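Local coordinates for protein 350aa long hypothetical aspartate-semialdehyde dehydrogenase (PDB 2EP5) that probably reduces malonyl-CoA to malonate semialdehyde with NADPH, as a member of the aspartate-semialdehyde dehydrogenase family, at residues I173-A179 against G243-N249; Q178-G182 against D327-R331; E204-A209 against S231-S235; A307-G311 against L322-G326. One frame throughout, in Å; residues are numbered along the deposited sequence.

Contact 1 of 4, residues I173-A179 against G243-N249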
loop_
_atom_site.group_PDB
_atom_site.type_symbol
_atom_site.label_atom_id
_atom_site.label_comp_id
_atom_site.label_asym_id
_atom_site.label_seq_id
_atom_site.Cartn_x
_atom_site.Cartn_y
_atom_site.Cartn_z
ATOM N N ILE A 173 22.665 -16.141 -12.379
ATOM C CA ILE A 173 22.408 -14.992 -11.524
ATOM C C ILE A 173 20.896 -14.896 -11.333
ATOM O O ILE A 173 20.138 -14.841 -12.307
ATOM C CB ILE A 173 22.890 -13.671 -12.158
ATOM C CG1 ILE A 173 24.408 -13.722 -12.408
ATOM C CG2 ILE A 173 22.522 -12.503 -11.240
ATOM C CD1 ILE A 173 25.255 -13.786 -11.142
ATOM N N ILE A 174 20.456 -14.870 -10.083
ATOM C CA ILE A 174 19.031 -14.791 -9.810
ATOM C C ILE A 174 18.636 -13.738 -8.780
ATOM O O ILE A 174 19.254 -13.605 -7.732
ATOM C CB ILE A 174 18.478 -16.148 -9.309
ATOM C CG1 ILE A 174 18.739 -17.241 -10.342
ATOM C CG2 ILE A 174 16.988 -16.036 -9.066
ATOM C CD1 ILE A 174 18.525 -18.652 -9.804
ATOM N N THR A 175 17.601 -12.979 -9.109
ATOM C CA THR A 175 17.068 -11.992 -8.192
ATOM C C THR A 175 15.621 -12.420 -7.970
ATOM O O THR A 175 14.864 -12.591 -8.930
ATOM C CB THR A 175 17.082 -10.572 -8.775
ATOM O OG1 THR A 175 18.436 -10.170 -9.028
ATOM C CG2 THR A 175 16.440 -9.597 -7.783
ATOM N N THR A 176 15.248 -12.624 -6.715
ATOM C CA THR A 176 13.880 -13.029 -6.414
ATOM C C THR A 176 13.144 -11.929 -5.652
ATOM O O THR A 176 13.698 -11.329 -4.732
ATOM C CB THR A 176 13.833 -14.327 -5.568
ATOM O OG1 THR A 176 14.426 -14.093 -4.281
ATOM C CG2 THR A 176 14.570 -15.455 -6.275
ATOM N N LEU A 177 11.907 -11.654 -6.061
ATOM C CA LEU A 177 11.081 -10.656 -5.393
ATOM C C LEU A 177 9.967 -11.465 -4.735
ATOM O O LEU A 177 9.082 -11.992 -5.407
ATOM C CB LEU A 177 10.523 -9.646 -6.398
ATOM C CG LEU A 177 11.557 -8.700 -7.035
ATOM C CD1 LEU A 177 12.296 -9.428 -8.128
ATOM C CD2 LEU A 177 10.865 -7.480 -7.633
ATOM N N GLN A 178 10.023 -11.559 -3.410
ATOM C CA GLN A 178 9.075 -12.364 -2.665
ATOM C C GLN A 178 7.994 -11.637 -1.888
ATOM O O GLN A 178 8.253 -10.668 -1.166
ATOM C CB GLN A 178 9.869 -13.303 -1.752
ATOM C CG GLN A 178 11.000 -13.958 -2.538
ATOM C CD GLN A 178 11.832 -14.947 -1.754
ATOM O OE1 GLN A 178 12.958 -15.255 -2.147
ATOM N NE2 GLN A 178 11.291 -15.462 -0.659
ATOM N N ALA A 179 6.776 -12.138 -2.045
ATOM C CA ALA A 179 5.602 -11.581 -1.389
ATOM C C ALA A 179 5.702 -11.679 0.121
ATOM O O ALA A 179 6.445 -12.500 0.664
ATOM C CB ALA A 179 4.350 -12.302 -1.873
ATOM N N GLY A 243 2.676 -14.402 -4.253
ATOM C CA GLY A 243 3.381 -14.522 -5.515
ATOM C C GLY A 243 4.843 -14.144 -5.421
ATOM O O GLY A 243 5.179 -13.036 -4.989
ATOM N N HIS A 244 5.708 -15.083 -5.799
ATOM C CA HIS A 244 7.150 -14.874 -5.799
ATOM C C HIS A 244 7.624 -14.715 -7.235
ATOM O O HIS A 244 7.387 -15.579 -8.086
ATOM C CB HIS A 244 7.882 -16.066 -5.181
ATOM C CG HIS A 244 7.803 -16.117 -3.689
ATOM N ND1 HIS A 244 7.240 -15.107 -2.938
ATOM C CD2 HIS A 244 8.229 -17.052 -2.805
ATOM C CE1 HIS A 244 7.324 -15.416 -1.657
ATOM N NE2 HIS A 244 7.919 -16.591 -1.550
ATOM N N MET A 245 8.291 -13.602 -7.504
ATOM C CA MET A 245 8.804 -13.348 -8.832
ATOM C C MET A 245 10.308 -13.607 -8.826
ATOM O O MET A 245 10.979 -13.434 -7.802
ATOM C CB MET A 245 8.507 -11.903 -9.240
ATOM C CG MET A 245 9.064 -11.524 -10.605
ATOM S SD MET A 245 8.259 -10.063 -11.299
ATOM C CE MET A 245 6.574 -10.653 -11.417
ATOM N N GLY A 246 10.832 -14.036 -9.968
ATOM C CA GLY A 246 12.252 -14.299 -10.064
ATOM C C GLY A 246 12.815 -13.896 -11.412
ATOM O O GLY A 246 12.269 -14.264 -12.458
ATOM N N VAL A 247 13.888 -13.110 -11.389
ATOM C CA VAL A 247 14.550 -12.697 -12.616
ATOM C C VAL A 247 15.752 -13.620 -12.729
ATOM O O VAL A 247 16.681 -13.555 -11.917
ATOM C CB VAL A 247 15.048 -11.243 -12.556
ATOM C CG1 VAL A 247 15.752 -10.882 -13.861
ATOM C CG2 VAL A 247 13.883 -10.315 -12.314
ATOM N N ILE A 248 15.717 -14.489 -13.732
ATOM C CA ILE A 248 16.777 -15.451 -13.946
ATOM C C ILE A 248 17.664 -15.072 -15.125
ATOM O O ILE A 248 17.178 -14.801 -16.226
ATOM C CB ILE A 248 16.170 -16.866 -14.161
ATOM C CG1 ILE A 248 15.323 -17.243 -12.933
ATOM C CG2 ILE A 248 17.282 -17.907 -14.395
ATOM C CD1 ILE A 248 14.582 -18.565 -13.060
ATOM N N ASN A 249 18.970 -15.029 -14.875
ATOM C CA ASN A 249 19.939 -14.712 -15.917
ATOM C C ASN A 249 20.946 -15.843 -16.047
ATOM O O ASN A 249 21.799 -16.028 -15.178
ATOM C CB ASN A 249 20.690 -13.415 -15.612
ATOM C CG ASN A 249 19.821 -12.180 -15.771
ATOM O OD1 ASN A 249 19.073 -11.812 -14.867
ATOM N ND2 ASN A 249 19.909 -11.541 -16.930
#
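Gln178 lays its side chain obliquely over the ring of His244, at the end of two antiparallel strands that run in register from Ile173 opposite Asn249. Gln178 CB makes a CH-pi contact with one face of the imidazole, 3.6 Å from the ring centroid. CG stays over the same ring, 4.0 Å from His244 CG. Beyond it the chain is extended (chi2 -178°), which carries NE2 to 3.7 Å from His244 NE2 and on to a bond with Glu204. OE1 turns back along its own strand and takes the Thr176 OG1 proton, at 2.8 Å, on a lone pair in the carbonyl plane. An alanine at His244 removes the ring under Gln178 CB and CG and would probably open a gap that lets the glutamine shift, besides costing the site its predicted proton acceptor. Farther along, paired backbone bonds join Thr175 with Val247 and Leu177 with Met245; the shortest are Val247 N to Thr175 O and Leu177 N to Met245 O, both 2.7 Å. Ile174 CG1 meets Ile248 CG1 on the face that also carries Gln178 and His244. This is an interior antiparallel pairing of the dimerisation-domain sheet, ending in the predicted active site, with His244 beside Cys151.

Contact 2 of 4, residues Q178-G182 against D327-R331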
loop_
_atom_site.group_PDB
_atom_site.type_symbol
_atom_site.label_atom_id
_atom_site.label_comp_id
_atom_site.label_asym_id
_atom_site.label_seq_id
_atom_site.Cartn_x
_atom_site.Cartn_y
_atom_site.Cartn_z
ATOM N N GLN A 178 10.023 -11.559 -3.410
ATOM C CA GLN A 178 9.075 -12.364 -2.665
ATOM C C GLN A 178 7.994 -11.637 -1.888
ATOM O O GLN A 178 8.253 -10.668 -1.166
ATOM C CB GLN A 178 9.869 -13.303 -1.752
ATOM C CG GLN A 178 11.000 -13.958 -2.538
ATOM C CD GLN A 178 11.832 -14.947 -1.754
ATOM O OE1 GLN A 178 12.958 -15.255 -2.147
ATOM N NE2 GLN A 178 11.291 -15.462 -0.659
ATOM N N ALA A 179 6.776 -12.138 -2.045
ATOM C CA ALA A 179 5.602 -11.581 -1.389
ATOM C C ALA A 179 5.702 -11.679 0.121
ATOM O O ALA A 179 6.445 -12.500 0.664
ATOM C CB ALA A 179 4.350 -12.302 -1.873
ATOM N N VAL A 180 4.946 -10.824 0.797
ATOM C CA VAL A 180 4.926 -10.798 2.250
ATOM C C VAL A 180 4.422 -12.115 2.849
ATOM O O VAL A 180 4.966 -12.598 3.843
ATOM C CB VAL A 180 4.027 -9.636 2.755
ATOM C CG1 VAL A 180 3.775 -9.770 4.243
ATOM C CG2 VAL A 180 4.701 -8.304 2.468
ATOM N N SER A 181 3.385 -12.694 2.247
ATOM C CA SER A 181 2.812 -13.937 2.758
ATOM C C SER A 181 3.864 -15.016 2.934
ATOM O O SER A 181 3.702 -15.904 3.763
ATOM C CB SER A 181 1.698 -14.452 1.835
ATOM O OG SER A 181 2.199 -14.862 0.577
ATOM N N GLY A 182 4.937 -14.934 2.152
ATOM C CA GLY A 182 6.008 -15.914 2.249
ATOM C C GLY A 182 6.564 -16.024 3.658
ATOM O O GLY A 182 7.195 -17.013 4.007
ATOM N N ASP A 327 2.708 -18.968 -7.493
ATOM C CA ASP A 327 1.999 -18.795 -6.230
ATOM C C ASP A 327 2.853 -19.535 -5.194
ATOM O O ASP A 327 2.950 -20.768 -5.228
ATOM C CB ASP A 327 0.614 -19.433 -6.327
ATOM C CG ASP A 327 -0.247 -19.170 -5.103
ATOM O OD1 ASP A 327 0.293 -19.122 -3.976
ATOM O OD2 ASP A 327 -1.478 -19.030 -5.271
ATOM N N ASN A 328 3.480 -18.785 -4.291
ATOM C CA ASN A 328 4.339 -19.377 -3.259
ATOM C C ASN A 328 3.576 -20.252 -2.258
ATOM O O ASN A 328 4.170 -21.108 -1.599
ATOM C CB ASN A 328 5.074 -18.270 -2.498
ATOM C CG ASN A 328 4.122 -17.239 -1.929
ATOM O OD1 ASN A 328 3.432 -16.538 -2.678
ATOM N ND2 ASN A 328 4.062 -17.150 -0.602
ATOM N N LEU A 329 2.269 -20.037 -2.141
ATOM C CA LEU A 329 1.445 -20.813 -1.211
ATOM C C LEU A 329 0.988 -22.161 -1.768
ATOM O O LEU A 329 0.804 -23.130 -1.024
ATOM C CB LEU A 329 0.207 -20.009 -0.809
ATOM C CG LEU A 329 0.408 -18.693 -0.057
ATOM C CD1 LEU A 329 -0.962 -18.125 0.300
ATOM C CD2 LEU A 329 1.233 -18.930 1.212
ATOM N N VAL A 330 0.803 -22.208 -3.081
ATOM C CA VAL A 330 0.337 -23.407 -3.763
ATOM C C VAL A 330 1.502 -24.170 -4.397
ATOM O O VAL A 330 1.959 -25.190 -3.870
ATOM C CB VAL A 330 -0.713 -23.011 -4.844
ATOM C CG1 VAL A 330 -1.229 -24.233 -5.569
ATOM C CG2 VAL A 330 -1.864 -22.277 -4.177
ATOM N N ARG A 331 1.980 -23.673 -5.529
ATOM C CA ARG A 331 3.102 -24.296 -6.213
ATOM C C ARG A 331 4.283 -24.398 -5.251
ATOM O O ARG A 331 5.030 -25.375 -5.265
ATOM C CB ARG A 331 3.530 -23.449 -7.408
ATOM C CG ARG A 331 4.605 -24.104 -8.252
ATOM C CD ARG A 331 3.963 -25.186 -9.082
ATOM N NE ARG A 331 4.741 -26.409 -9.122
ATOM C CZ ARG A 331 4.373 -27.489 -9.795
ATOM N NH1 ARG A 331 3.238 -27.489 -10.478
ATOM N NH2 ARG A 331 5.142 -28.565 -9.792
#
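Ser181 and Asn328 meet because each swings its side chain in between its own backbone N and carbonyl carbon, chi1 67° for the serine and 55° for the asparagine. That brings the asparagine amide to the hydroxyl: Asn328 ND2 donates to Ser181 OG over 3.2 Å, nearly straight at 172°, and the hydroxyl lies in the amide plane. Ser181 OG has a second and stronger partner in the backbone O of Arg241, while Asn328 OD1 accepts from Gly243 N, so both ends of the amide are held and its rotation is fixed. Two loops that follow strands of the same sheet come together here, at the predicted active site, where Asn328 packs against His244 and Cys151. In the loop 327-331, Asp327 OD1 receives Leu329 N at 2.8 Å, which makes an Asx turn, and also Val330 N at 3.3 Å, from above the carboxylate plane, which makes the wider Asx motif. On the other side, Gly182 N closes a tight turn onto Ala179 O, 3.2 Å away. A leucine in place of Asn328 would probably leave Gly243 N without its side-chain acceptor and Ser181 OG with Arg241 O but not the amide donor, letting the two loops shift beside His244. Leu329 reaches over with CD2 to 4.2 Å from Ser181 OG, and Met15 of helix 15-24 touches both Ser181 and Leu329.

Contact 3 of 4, residues E204-A209 against S231-S235; sequences EEDKIA and STVTS
Val233 and Glu205 bury the most surface here, with Ser235 next, and the three interlock. Val233 pushes its two methyls at the helix: CG2 lies 3.6 Å from Glu205 CG, and CG1 comes to 3.7 Å from Glu205 O. Ile208 CD1 also touches Val233 CG2 at 4.0 Å, and Ala209 CB lies 4.2 Å from Val233 CG1. The Glu205 chain, extended beyond CG (chi2 161°), reaches past Val233 at a steep angle to the strand until OE2 accepts the backbone Ser235 N at 2.9 Å, on the anti side of the carboxylate and 28° out of its plane. The same oxygen forms a salt bridge with Arg312 of the second subunit, which would be expected to favour the charged form. Ser235 fits its hydroxyl against both acidic side chains' methylenes, with OG 3.5 Å from Glu205 CG and 3.6 Å from Glu204 CG; its stronger polar bond goes to Thr176, while Glu204 turns its carboxylate away to Asn150, Thr152 and Gln178. It is a helix packed obliquely, at 141° between chain directions, on the strand of the dimerisation-domain sheet that is outermost within this chain, at the border with the second subunit.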
loop_
_atom_site.group_PDB
_atom_site.type_symbol
_atom_site.label_atom_id
_atom_site.label_comp_id
_atom_site.label_asym_id
_atom_site.label_seq_id
_atom_site.Cartn_x
_atom_site.Cartn_y
_atom_site.Cartn_z
ATOM N N GLU A 204 17.313 -17.405 2.842
ATOM C CA GLU A 204 16.626 -17.702 1.589
ATOM C C GLU A 204 17.558 -17.949 0.413
ATOM O O GLU A 204 17.330 -18.854 -0.378
ATOM C CB GLU A 204 15.680 -16.556 1.221
ATOM C CG GLU A 204 14.637 -16.920 0.167
ATOM C CD GLU A 204 13.544 -17.828 0.721
ATOM O OE1 GLU A 204 13.637 -18.226 1.913
ATOM O OE2 GLU A 204 12.593 -18.142 -0.034
ATOM N N GLU A 205 18.601 -17.138 0.290
ATOM C CA GLU A 205 19.524 -17.266 -0.833
ATOM C C GLU A 205 20.313 -18.572 -0.857
ATOM O O GLU A 205 20.481 -19.174 -1.909
ATOM C CB GLU A 205 20.453 -16.040 -0.867
ATOM C CG GLU A 205 19.644 -14.763 -1.056
ATOM C CD GLU A 205 20.369 -13.494 -0.657
ATOM O OE1 GLU A 205 21.060 -13.477 0.383
ATOM O OE2 GLU A 205 20.217 -12.496 -1.384
ATOM N N ASP A 206 20.768 -19.021 0.305
ATOM C CA ASP A 206 21.517 -20.258 0.390
ATOM C C ASP A 206 20.612 -21.463 0.111
ATOM O O ASP A 206 21.013 -22.401 -0.583
ATOM C CB ASP A 206 22.162 -20.377 1.768
ATOM C CG ASP A 206 23.192 -21.485 1.829
ATOM O OD1 ASP A 206 24.116 -21.477 0.982
ATOM O OD2 ASP A 206 23.078 -22.361 2.718
ATOM N N LYS A 207 19.391 -21.435 0.648
ATOM C CA LYS A 207 18.433 -22.519 0.429
ATOM C C LYS A 207 18.063 -22.647 -1.047
ATOM O O LYS A 207 17.898 -23.755 -1.565
ATOM C CB LYS A 207 17.154 -22.275 1.231
ATOM C CG LYS A 207 17.302 -22.419 2.732
ATOM C CD LYS A 207 16.000 -22.073 3.425
ATOM C CE LYS A 207 16.152 -22.100 4.936
ATOM N NZ LYS A 207 14.942 -21.545 5.605
ATOM N N ILE A 208 17.925 -21.512 -1.725
ATOM C CA ILE A 208 17.566 -21.530 -3.134
ATOM C C ILE A 208 18.646 -22.199 -3.963
ATOM O O ILE A 208 18.379 -23.160 -4.683
ATOM C CB ILE A 208 17.326 -20.096 -3.674
ATOM C CG1 ILE A 208 16.031 -19.534 -3.078
ATOM C CG2 ILE A 208 17.273 -20.105 -5.210
ATOM C CD1 ILE A 208 15.690 -18.135 -3.549
ATOM N N ALA A 209 19.868 -21.689 -3.857
ATOM C CA ALA A 209 20.995 -22.230 -4.610
ATOM C C ALA A 209 21.236 -23.719 -4.355
ATOM O O ALA A 209 21.339 -24.501 -5.295
ATOM C CB ALA A 209 22.269 -21.429 -4.298
ATOM N N SER A 231 25.005 -20.916 -8.991
ATOM C CA SER A 231 24.090 -19.792 -8.924
ATOM C C SER A 231 24.303 -18.833 -7.764
ATOM O O SER A 231 24.623 -19.241 -6.651
ATOM C CB SER A 231 22.641 -20.300 -8.926
ATOM O OG SER A 231 22.515 -21.509 -8.202
ATOM N N THR A 232 24.134 -17.546 -8.052
ATOM C CA THR A 232 24.258 -16.494 -7.051
ATOM C C THR A 232 22.881 -15.820 -7.014
ATOM O O THR A 232 22.379 -15.333 -8.032
ATOM C CB THR A 232 25.365 -15.479 -7.438
ATOM O OG1 THR A 232 26.644 -16.114 -7.325
ATOM C CG2 THR A 232 25.342 -14.266 -6.523
ATOM N N VAL A 233 22.260 -15.803 -5.844
ATOM C CA VAL A 233 20.931 -15.225 -5.757
ATOM C C VAL A 233 20.766 -14.123 -4.737
ATOM O O VAL A 233 21.412 -14.118 -3.695
ATOM C CB VAL A 233 19.859 -16.350 -5.535
ATOM C CG1 VAL A 233 20.555 -17.699 -5.340
ATOM C CG2 VAL A 233 18.957 -16.028 -4.363
ATOM N N THR A 234 19.896 -13.180 -5.074
ATOM C CA THR A 234 19.587 -12.045 -4.219
ATOM C C THR A 234 18.075 -12.061 -4.001
ATOM O O THR A 234 17.298 -11.850 -4.946
ATOM C CB THR A 234 20.009 -10.732 -4.905
ATOM O OG1 THR A 234 21.391 -10.828 -5.282
ATOM C CG2 THR A 234 19.821 -9.542 -3.972
ATOM N N SER A 235 17.658 -12.332 -2.767
ATOM C CA SER A 235 16.233 -12.400 -2.446
ATOM C C SER A 235 15.739 -11.128 -1.771
ATOM O O SER A 235 16.240 -10.723 -0.720
ATOM C CB SER A 235 15.943 -13.611 -1.557
ATOM O OG SER A 235 16.361 -14.808 -2.184
#

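Contact 4 of 4, residues A307-G311 against L322-G326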
loop_
_atom_site.group_PDB
_atom_site.type_symbol
_atom_site.label_atom_id
_atom_site.label_comp_id
_atom_site.label_asym_id
_atom_site.label_seq_id
_atom_site.Cartn_x
_atom_site.Cartn_y
_atom_site.Cartn_z
ATOM N N ALA A 307 0.515 -23.530 -11.688
ATOM C CA ALA A 307 1.292 -23.247 -12.879
ATOM C C ALA A 307 2.121 -21.982 -12.668
ATOM O O ALA A 307 1.678 -21.041 -12.013
ATOM C CB ALA A 307 0.356 -23.078 -14.086
ATOM N N VAL A 308 3.335 -21.973 -13.200
ATOM C CA VAL A 308 4.191 -20.798 -13.089
ATOM C C VAL A 308 4.110 -20.065 -14.424
ATOM O O VAL A 308 3.916 -20.687 -15.472
ATOM C CB VAL A 308 5.662 -21.173 -12.823
ATOM C CG1 VAL A 308 5.775 -21.928 -11.510
ATOM C CG2 VAL A 308 6.201 -21.994 -13.984
ATOM N N THR A 309 4.246 -18.748 -14.390
ATOM C CA THR A 309 4.171 -17.976 -15.616
ATOM C C THR A 309 5.525 -17.354 -15.921
ATOM O O THR A 309 6.112 -16.687 -15.068
ATOM C CB THR A 309 3.117 -16.870 -15.500
ATOM O OG1 THR A 309 1.867 -17.448 -15.096
ATOM C CG2 THR A 309 2.943 -16.160 -16.831
ATOM N N VAL A 310 6.005 -17.581 -17.141
ATOM C CA VAL A 310 7.288 -17.065 -17.599
ATOM C C VAL A 310 7.075 -16.007 -18.679
ATOM O O VAL A 310 6.175 -16.128 -19.515
ATOM C CB VAL A 310 8.169 -18.192 -18.198
ATOM C CG1 VAL A 310 9.450 -17.613 -18.741
ATOM C CG2 VAL A 310 8.482 -19.248 -17.140
ATOM N N GLY A 311 7.907 -14.971 -18.651
ATOM C CA GLY A 311 7.817 -13.905 -19.630
ATOM C C GLY A 311 9.166 -13.246 -19.856
ATOM O O GLY A 311 10.164 -13.611 -19.229
ATOM N N LEU A 322 15.035 -14.366 -18.327
ATOM C CA LEU A 322 13.622 -14.689 -18.257
ATOM C C LEU A 322 13.069 -14.345 -16.882
ATOM O O LEU A 322 13.807 -14.328 -15.894
ATOM C CB LEU A 322 13.390 -16.171 -18.586
ATOM C CG LEU A 322 13.949 -17.287 -17.704
ATOM C CD1 LEU A 322 13.099 -17.437 -16.448
ATOM C CD2 LEU A 322 13.928 -18.587 -18.479
ATOM N N VAL A 323 11.773 -14.035 -16.844
ATOM C CA VAL A 323 11.066 -13.690 -15.613
ATOM C C VAL A 323 9.992 -14.747 -15.363
ATOM O O VAL A 323 9.179 -15.055 -16.240
ATOM C CB VAL A 323 10.384 -12.293 -15.712
ATOM C CG1 VAL A 323 9.605 -12.002 -14.437
ATOM C CG2 VAL A 323 11.444 -11.200 -15.940
ATOM N N VAL A 324 9.997 -15.305 -14.160
ATOM C CA VAL A 324 9.033 -16.331 -13.797
ATOM C C VAL A 324 8.257 -15.907 -12.555
ATOM O O VAL A 324 8.779 -15.212 -11.682
ATOM C CB VAL A 324 9.738 -17.670 -13.528
ATOM C CG1 VAL A 324 10.702 -17.515 -12.358
ATOM C CG2 VAL A 324 8.711 -18.759 -13.249
ATOM N N LEU A 325 7.004 -16.333 -12.483
ATOM C CA LEU A 325 6.148 -15.997 -11.360
ATOM C C LEU A 325 5.379 -17.240 -10.949
ATOM O O LEU A 325 5.002 -18.050 -11.790
ATOM C CB LEU A 325 5.182 -14.885 -11.772
ATOM C CG LEU A 325 4.270 -14.159 -10.759
ATOM C CD1 LEU A 325 2.844 -14.637 -10.904
ATOM C CD2 LEU A 325 4.779 -14.349 -9.342
ATOM N N GLY A 326 5.168 -17.392 -9.648
ATOM C CA GLY A 326 4.428 -18.531 -9.143
ATOM C C GLY A 326 3.766 -18.229 -7.809
ATOM O O GLY A 326 4.191 -17.329 -7.083
#
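Val324 fits between Val308 and Val310, and that wedge sets the shape of one face of this hairpin. Its CG2, anti to the backbone N, points across the strand gap and lies 3.9 Å from Val308 CB. The same methyl also meets Val310 CG2, again at 3.9 Å, so one bump fills the notch left between two valines of the facing strand. Val310 turns its other branch elsewhere: CG1 settles over the backbone, 3.6 Å from Val323 O, and touches Leu322 CB at 4.2 Å. Opposite Val308 stands Gly326. A CB on that glycine would come about 3.4 Å from Val308 CG1, which is tight, so the bare backbone there makes room for the valine. On the other face Thr309 stands across from Leu325, and Gly311, opposite Val323, has no side chain; Val323 CB lies 3.8 Å from Gly311 O. The frame beneath is plain antiparallel ladder: Thr309 and Leu325 exchange two backbone bonds, Gly311 and Val323 two more, of which Gly311 N to Val323 O is the shortest at 2.7 Å. The valine face looks onto helix 151-160, where Val308 touches Ile155 and Met158 and Val324 touches Met156; Pro294 covers Thr309, Val323 and Leu325 on the reverse. In the sheet the hairpin lies between strand 285-287, beside Val308 and Val310, and strand 244-251, beside Leu322 and Val324.

Overall arrangement
Following the chain, strand 171-178 opens contact 1 and runs straight into the loop that opens contact 2; the two share Gln178 and Ala179. Contact 3 then opens and closes, helix 204-215 against strand 230-237, nested inside the loops of both. Contact 1 closes at 243-249. Contact 4 follows in series, a short hairpin nested within contact 2, which closes last, just after strand 319-326 ends. Contacts 1, 3 and 4 lie on one mixed sheet: strand 171-178 bonds to 230-237 on one side, and 244-251 bonds to 319-326 on the other. Contact 2 joins loops leaving that sheet, meeting contact 1 where Gly243 N bonds Asn328 OD1.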